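PDB 5XCJ: vacuolar protein sorting-associated protein 29 from Entamoeba histolytica, which binds zinc ions on a metallophosphatase fold and, as a member of the VPS29 family, probably serves in retromer-mediated protein transport. Local coordinates for residues 9-14 and 136-141; 162-167 and 175-180. The protein carries 1 engineered substitution. One frame throughout, in Å; residues are numbered along the deposited sequence.

Contact 1 (9-14 and 136-141); sequences FHVPHR and TGAYSP
Thr136 meets Phe9 where the two loops come together, its hydroxyl OG1 donating a hydrogen bond of 2.9 Å to Phe9 O. With chi1 at 60°, Thr136 OG1 lies between the backbone N and the carbonyl carbon, and CG2 then lies toward the edge of the Phe9 ring. After Gly137 the chain brings Ala138 CB within 4.1 Å of Val11 CG2, a small apolar contact. Val11 CG2 also lies 3.3 Å from Tyr139 O. At Tyr139 an aromatic face takes over. CG is anti to the backbone N (chi1 161°), and one face of the ring receives the guanidinium of Arg14, which is carried there on an extended chain. The two planes are 23° apart, and Arg14 CZ sits 3.9 Å from the centroid of the Tyr139 ring, a stacked cation-pi pair. Val11 CG1 comes to the ring edge, and Pro141 N lies above the opposite face, toward its rim. His117, whose ND1 is hydrogen-bonded to Ala138 O, and Asp8, next to Phe9, are zinc ligands of this protein, although the metal is absent from this model. In this calcineurin-like metallophosphatase fold the two loops thus meet beside the zinc site.

Contact 2 (162-167 and 175-180); sequences IYEYTL and ERVDFN
Ile162 pairs with Val177 in the antiparallel beta hairpin formed by strands 159-168 and 171-179, and two reciprocal backbone hydrogen bonds join them. Glu164 and Glu175 form the next hydrogen-bonded pair, and between the two lies the non-hydrogen-bonded pair Tyr163 and Arg176. Glu164 shows how a side chain in such a ladder can serve several neighbours. Glu164 CB and CG pass Glu175 O, CB at 3.8 Å. CG is anti to the carbonyl carbon (chi1 -47°) and the chain beyond it is extended, which carries the carboxylate across Val177. Glu164 CD lies 4.1 Å from Val177 CG2, and OE2 approaches that methyl more closely still while hydrogen-bonding to Thr121 OG1 on strand 120-124 of the other sheet, which packs against this face. Glu164 OE1 faces Glu175 OE1 at 3.9 Å; the two acidic side chains run side by side with their carboxylate planes 56° apart. On the other face of the hairpin, Tyr163 and Arg176 lie alongside each other, and the tyrosine OH is hydrogen-bonded to Glu154 OE1. Back on the face of Glu164 and Val177, Ile162 CD1 meets the edge of the Phe179 ring, in its plane, 3.8 Å from CD2.

How the contacts relate
From the N terminus, strand 2-6 runs into the loop holding 9-14, whose partner arrives only after 121 intervening residues. Contact 1 thus closes a long excursion that includes helices 20-28, 43-52 and 96-106 and the whole five-stranded sheet. The chain then enters strand 149-156, and contact 2 closes a short loop, its segments separated by just seven residues. The two are in series, neither nested nor crossed; the centres of contact 1 and contact 2 are about 23 Å apart, and the nearest atoms of contact 1 and contact 2 are about 7 Å apart. One illustrates closure over long sequence distance, joining loops that follow strands of different sheets; the other is local, pairing the edge strand 171-179 with its neighbour in the six-stranded sheet.

Contact 1 (9-14 and 136-141)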
loop_
_atom_site.group_PDB
_atom_site.type_symbol
_atom_site.label_atom_id
_atom_site.label_comp_id
_atom_site.label_asym_id
_atom_site.label_seq_id
_atom_site.Cartn_x
_atom_site.Cartn_y
_atom_site.Cartn_z
ATOM N N PHE A 9 -7.237 -0.210 -5.711
ATOM C CA PHE A 9 -8.547 0.421 -5.773
ATOM C C PHE A 9 -9.576 -0.221 -6.696
ATOM O O PHE A 9 -10.746 -0.329 -6.350
ATOM C CB PHE A 9 -8.407 1.884 -6.200
ATOM C CG PHE A 9 -7.635 2.731 -5.241
ATOM C CD1 PHE A 9 -8.244 3.256 -4.117
ATOM C CD2 PHE A 9 -6.301 3.014 -5.469
ATOM C CE1 PHE A 9 -7.537 4.044 -3.240
ATOM C CE2 PHE A 9 -5.585 3.797 -4.591
ATOM C CZ PHE A 9 -6.207 4.313 -3.475
ATOM N N HIS A 10 -9.136 -0.626 -7.876
ATOM C CA HIS A 10 -10.054 -1.133 -8.884
ATOM C C HIS A 10 -9.710 -2.452 -9.562
ATOM O O HIS A 10 -8.548 -2.793 -9.756
ATOM C CB HIS A 10 -10.184 -0.057 -9.974
ATOM C CG HIS A 10 -11.465 -0.110 -10.748
ATOM N ND1 HIS A 10 -12.663 0.344 -10.242
ATOM C CD2 HIS A 10 -11.728 -0.540 -12.003
ATOM C CE1 HIS A 10 -13.611 0.182 -11.147
ATOM N NE2 HIS A 10 -13.072 -0.354 -12.222
ATOM N N VAL A 11 -10.767 -3.158 -9.936
ATOM C CA VAL A 11 -10.703 -4.401 -10.683
ATOM C C VAL A 11 -11.583 -4.145 -11.914
ATOM O O VAL A 11 -12.672 -3.594 -11.790
ATOM C CB VAL A 11 -11.222 -5.596 -9.870
ATOM C CG1 VAL A 11 -11.433 -6.801 -10.769
ATOM C CG2 VAL A 11 -10.253 -5.931 -8.745
ATOM N N PRO A 12 -11.115 -4.537 -13.097
ATOM C CA PRO A 12 -11.876 -4.264 -14.324
ATOM C C PRO A 12 -13.243 -4.906 -14.274
ATOM O O PRO A 12 -13.362 -6.052 -13.855
ATOM C CB PRO A 12 -11.036 -4.934 -15.407
ATOM C CG PRO A 12 -9.653 -4.948 -14.854
ATOM C CD PRO A 12 -9.826 -5.191 -13.387
ATOM N N HIS A 13 -14.253 -4.111 -14.611
ATOM C CA HIS A 13 -15.654 -4.519 -14.667
ATOM C C HIS A 13 -16.296 -4.727 -13.297
ATOM O O HIS A 13 -17.382 -5.276 -13.196
ATOM C CB HIS A 13 -15.844 -5.732 -15.572
ATOM C CG HIS A 13 -15.216 -5.575 -16.921
ATOM N ND1 HIS A 13 -14.099 -6.281 -17.307
ATOM C CD2 HIS A 13 -15.542 -4.782 -17.967
ATOM C CE1 HIS A 13 -13.767 -5.932 -18.539
ATOM N NE2 HIS A 13 -14.626 -5.025 -18.961
ATOM N N ARG A 14 -15.593 -4.324 -12.244
ATOM C CA ARG A 14 -16.125 -4.425 -10.890
ATOM C C ARG A 14 -16.041 -3.054 -10.218
ATOM O O ARG A 14 -14.966 -2.486 -10.095
ATOM C CB ARG A 14 -15.375 -5.497 -10.102
ATOM C CG ARG A 14 -15.518 -6.883 -10.712
ATOM C CD ARG A 14 -14.646 -7.915 -10.022
ATOM N NE ARG A 14 -14.690 -9.197 -10.713
ATOM C CZ ARG A 14 -15.616 -10.124 -10.512
ATOM N NH1 ARG A 14 -16.582 -9.915 -9.634
ATOM N NH2 ARG A 14 -15.580 -11.260 -11.189
ATOM N N THR A 136 -10.503 -0.309 -1.222
ATOM C CA THR A 136 -11.938 -0.457 -1.394
ATOM C C THR A 136 -12.452 -1.852 -1.080
ATOM O O THR A 136 -13.639 -2.116 -1.192
ATOM C CB THR A 136 -12.316 -0.131 -2.842
ATOM O OG1 THR A 136 -11.623 -1.024 -3.716
ATOM C CG2 THR A 136 -11.927 1.293 -3.175
ATOM N N GLY A 137 -11.568 -2.739 -0.637
ATOM C CA GLY A 137 -11.964 -4.111 -0.380
ATOM C C GLY A 137 -12.471 -4.770 -1.656
ATOM O O GLY A 137 -13.436 -5.515 -1.651
ATOM N N ALA A 138 -11.756 -4.507 -2.745
ATOM C CA ALA A 138 -12.094 -5.003 -4.080
ATOM C C ALA A 138 -11.941 -6.513 -4.248
ATOM O O ALA A 138 -11.181 -7.155 -3.542
ATOM C CB ALA A 138 -11.284 -4.269 -5.133
ATOM N N TYR A 139 -12.661 -7.059 -5.218
ATOM C CA TYR A 139 -12.650 -8.488 -5.467
ATOM C C TYR A 139 -11.261 -9.019 -5.828
ATOM O O TYR A 139 -10.534 -8.401 -6.594
ATOM C CB TYR A 139 -13.650 -8.817 -6.595
ATOM C CG TYR A 139 -13.405 -10.152 -7.252
ATOM C CD1 TYR A 139 -13.935 -11.311 -6.718
ATOM C CD2 TYR A 139 -12.587 -10.263 -8.364
ATOM C CE1 TYR A 139 -13.694 -12.537 -7.291
ATOM C CE2 TYR A 139 -12.339 -11.486 -8.948
ATOM C CZ TYR A 139 -12.892 -12.619 -8.405
ATOM O OH TYR A 139 -12.650 -13.842 -8.973
ATOM N N SER A 140 -10.925 -10.171 -5.273
ATOM C CA SER A 140 -9.681 -10.830 -5.600
ATOM C C SER A 140 -9.907 -12.332 -5.649
ATOM O O SER A 140 -10.596 -12.884 -4.804
ATOM C CB SER A 140 -8.596 -10.496 -4.579
ATOM O OG SER A 140 -7.407 -11.210 -4.856
ATOM N N PRO A 141 -9.313 -12.987 -6.639
ATOM C CA PRO A 141 -9.389 -14.445 -6.754
ATOM C C PRO A 141 -8.701 -15.075 -5.537
ATOM O O PRO A 141 -9.058 -16.164 -5.108
ATOM C CB PRO A 141 -8.638 -14.751 -8.057
ATOM C CG PRO A 141 -7.939 -13.497 -8.432
ATOM C CD PRO A 141 -8.716 -12.374 -7.833
#

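Contact 2 (162-167 and 175-180)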
loop_
_atom_site.group_PDB
_atom_site.type_symbol
_atom_site.label_atom_id
_atom_site.label_comp_id
_atom_site.label_asym_id
_atom_site.label_seq_id
_atom_site.Cartn_x
_atom_site.Cartn_y
_atom_site.Cartn_z
ATOM N N ILE A 162 3.611 1.133 12.347
ATOM C CA ILE A 162 2.594 0.834 11.360
ATOM C C ILE A 162 1.197 0.842 11.955
ATOM O O ILE A 162 0.926 0.141 12.917
ATOM C CB ILE A 162 2.817 -0.557 10.730
ATOM C CG1 ILE A 162 4.053 -0.557 9.836
ATOM C CG2 ILE A 162 1.585 -1.006 9.967
ATOM C CD1 ILE A 162 4.992 -1.710 10.102
ATOM N N TYR A 163 0.321 1.647 11.371
ATOM C CA TYR A 163 -1.063 1.721 11.805
ATOM C C TYR A 163 -1.896 1.009 10.748
ATOM O O TYR A 163 -2.123 1.552 9.671
ATOM C CB TYR A 163 -1.537 3.170 11.917
ATOM C CG TYR A 163 -0.851 3.988 12.981
ATOM C CD1 TYR A 163 -1.349 4.027 14.270
ATOM C CD2 TYR A 163 0.271 4.741 12.690
ATOM C CE1 TYR A 163 -0.737 4.777 15.250
ATOM C CE2 TYR A 163 0.895 5.497 13.664
ATOM C CZ TYR A 163 0.382 5.512 14.941
ATOM O OH TYR A 163 0.987 6.256 15.921
ATOM N N GLU A 164 -2.339 -0.201 11.048
ATOM C CA GLU A 164 -3.139 -0.988 10.119
ATOM C C GLU A 164 -4.629 -0.678 10.239
ATOM O O GLU A 164 -5.256 -1.039 11.225
ATOM C CB GLU A 164 -2.932 -2.483 10.361
ATOM C CG GLU A 164 -1.494 -2.943 10.504
ATOM C CD GLU A 164 -1.407 -4.435 10.787
ATOM O OE1 GLU A 164 -2.446 -5.036 11.095
ATOM O OE2 GLU A 164 -0.305 -5.002 10.697
ATOM N N TYR A 165 -5.192 -0.024 9.229
ATOM C CA TYR A 165 -6.611 0.311 9.249
ATOM C C TYR A 165 -7.424 -0.619 8.359
ATOM O O TYR A 165 -7.079 -0.826 7.205
ATOM C CB TYR A 165 -6.849 1.762 8.808
ATOM C CG TYR A 165 -6.372 2.797 9.799
ATOM C CD1 TYR A 165 -7.190 3.239 10.827
ATOM C CD2 TYR A 165 -5.096 3.322 9.715
ATOM C CE1 TYR A 165 -6.752 4.176 11.737
ATOM C CE2 TYR A 165 -4.649 4.262 10.615
ATOM C CZ TYR A 165 -5.478 4.682 11.629
ATOM O OH TYR A 165 -5.032 5.618 12.528
ATOM N N THR A 166 -8.485 -1.187 8.922
ATOM C CA THR A 166 -9.380 -2.069 8.189
ATOM C C THR A 166 -10.838 -1.748 8.509
ATOM O O THR A 166 -11.150 -1.272 9.590
ATOM C CB THR A 166 -9.114 -3.552 8.490
ATOM O OG1 THR A 166 -9.291 -3.809 9.885
ATOM C CG2 THR A 166 -7.705 -3.936 8.075
ATOM N N LEU A 167 -11.724 -2.001 7.556
ATOM C CA LEU A 167 -13.141 -1.777 7.776
ATOM C C LEU A 167 -13.792 -3.147 7.843
ATOM O O LEU A 167 -13.938 -3.822 6.833
ATOM C CB LEU A 167 -13.732 -0.965 6.625
ATOM C CG LEU A 167 -15.231 -0.669 6.612
ATOM C CD1 LEU A 167 -15.633 0.181 7.808
ATOM C CD2 LEU A 167 -15.641 -0.010 5.314
ATOM N N GLU A 175 -4.830 -1.354 14.267
ATOM C CA GLU A 175 -3.805 -2.047 15.043
ATOM C C GLU A 175 -2.460 -1.353 14.856
ATOM O O GLU A 175 -2.125 -0.935 13.757
ATOM C CB GLU A 175 -3.704 -3.517 14.642
ATOM C CG GLU A 175 -2.662 -4.283 15.437
ATOM C CD GLU A 175 -2.845 -5.777 15.397
ATOM O OE1 GLU A 175 -3.658 -6.267 14.592
ATOM O OE2 GLU A 175 -2.156 -6.463 16.172
ATOM N N ARG A 176 -1.698 -1.248 15.936
ATOM C CA ARG A 176 -0.399 -0.593 15.911
ATOM C C ARG A 176 0.725 -1.605 16.027
ATOM O O ARG A 176 0.722 -2.449 16.917
ATOM C CB ARG A 176 -0.289 0.411 17.062
ATOM C CG ARG A 176 0.863 1.395 16.944
ATOM C CD ARG A 176 0.959 2.277 18.178
ATOM N NE ARG A 176 1.994 3.298 18.075
ATOM C CZ ARG A 176 3.033 3.390 18.899
ATOM N NH1 ARG A 176 3.189 2.499 19.863
ATOM N NH2 ARG A 176 3.935 4.337 18.736
ATOM N N VAL A 177 1.678 -1.517 15.110
ATOM C CA VAL A 177 2.830 -2.401 15.099
ATOM C C VAL A 177 4.070 -1.537 15.246
ATOM O O VAL A 177 4.260 -0.590 14.498
ATOM C CB VAL A 177 2.910 -3.220 13.800
ATOM C CG1 VAL A 177 4.070 -4.198 13.862
ATOM C CG2 VAL A 177 1.603 -3.953 13.558
ATOM N N ASP A 178 4.905 -1.864 16.221
ATOM C CA ASP A 178 6.114 -1.100 16.488
ATOM C C ASP A 178 7.402 -1.837 16.130
ATOM O O ASP A 178 7.579 -2.992 16.487
ATOM C CB ASP A 178 6.161 -0.685 17.960
ATOM C CG ASP A 178 4.940 0.101 18.384
ATOM O OD1 ASP A 178 4.580 1.068 17.691
ATOM O OD2 ASP A 178 4.337 -0.256 19.409
ATOM N N PHE A 179 8.291 -1.146 15.428
ATOM C CA PHE A 179 9.575 -1.702 15.019
ATOM C C PHE A 179 10.694 -0.700 15.264
ATOM O O PHE A 179 10.508 0.501 15.093
ATOM C CB PHE A 179 9.557 -2.081 13.541
ATOM C CG PHE A 179 8.755 -3.306 13.236
ATOM C CD1 PHE A 179 9.081 -4.519 13.804
ATOM C CD2 PHE A 179 7.680 -3.244 12.370
ATOM C CE1 PHE A 179 8.346 -5.646 13.520
ATOM C CE2 PHE A 179 6.939 -4.367 12.087
ATOM C CZ PHE A 179 7.270 -5.570 12.664
ATOM N N ASN A 180 11.862 -1.195 15.651
ATOM C CA ASN A 180 12.999 -0.324 15.902
ATOM C C ASN A 180 14.200 -0.737 15.056
ATOM O O ASN A 180 14.108 -0.850 13.836
ATOM C CB ASN A 180 13.359 -0.320 17.390
ATOM C CG ASN A 180 12.239 0.213 18.266
ATOM O OD1 ASN A 180 11.840 -0.426 19.237
ATOM N ND2 ASN A 180 11.735 1.390 17.932
HETATM O O HOH W 1 -1.952 -7.189 12.166
#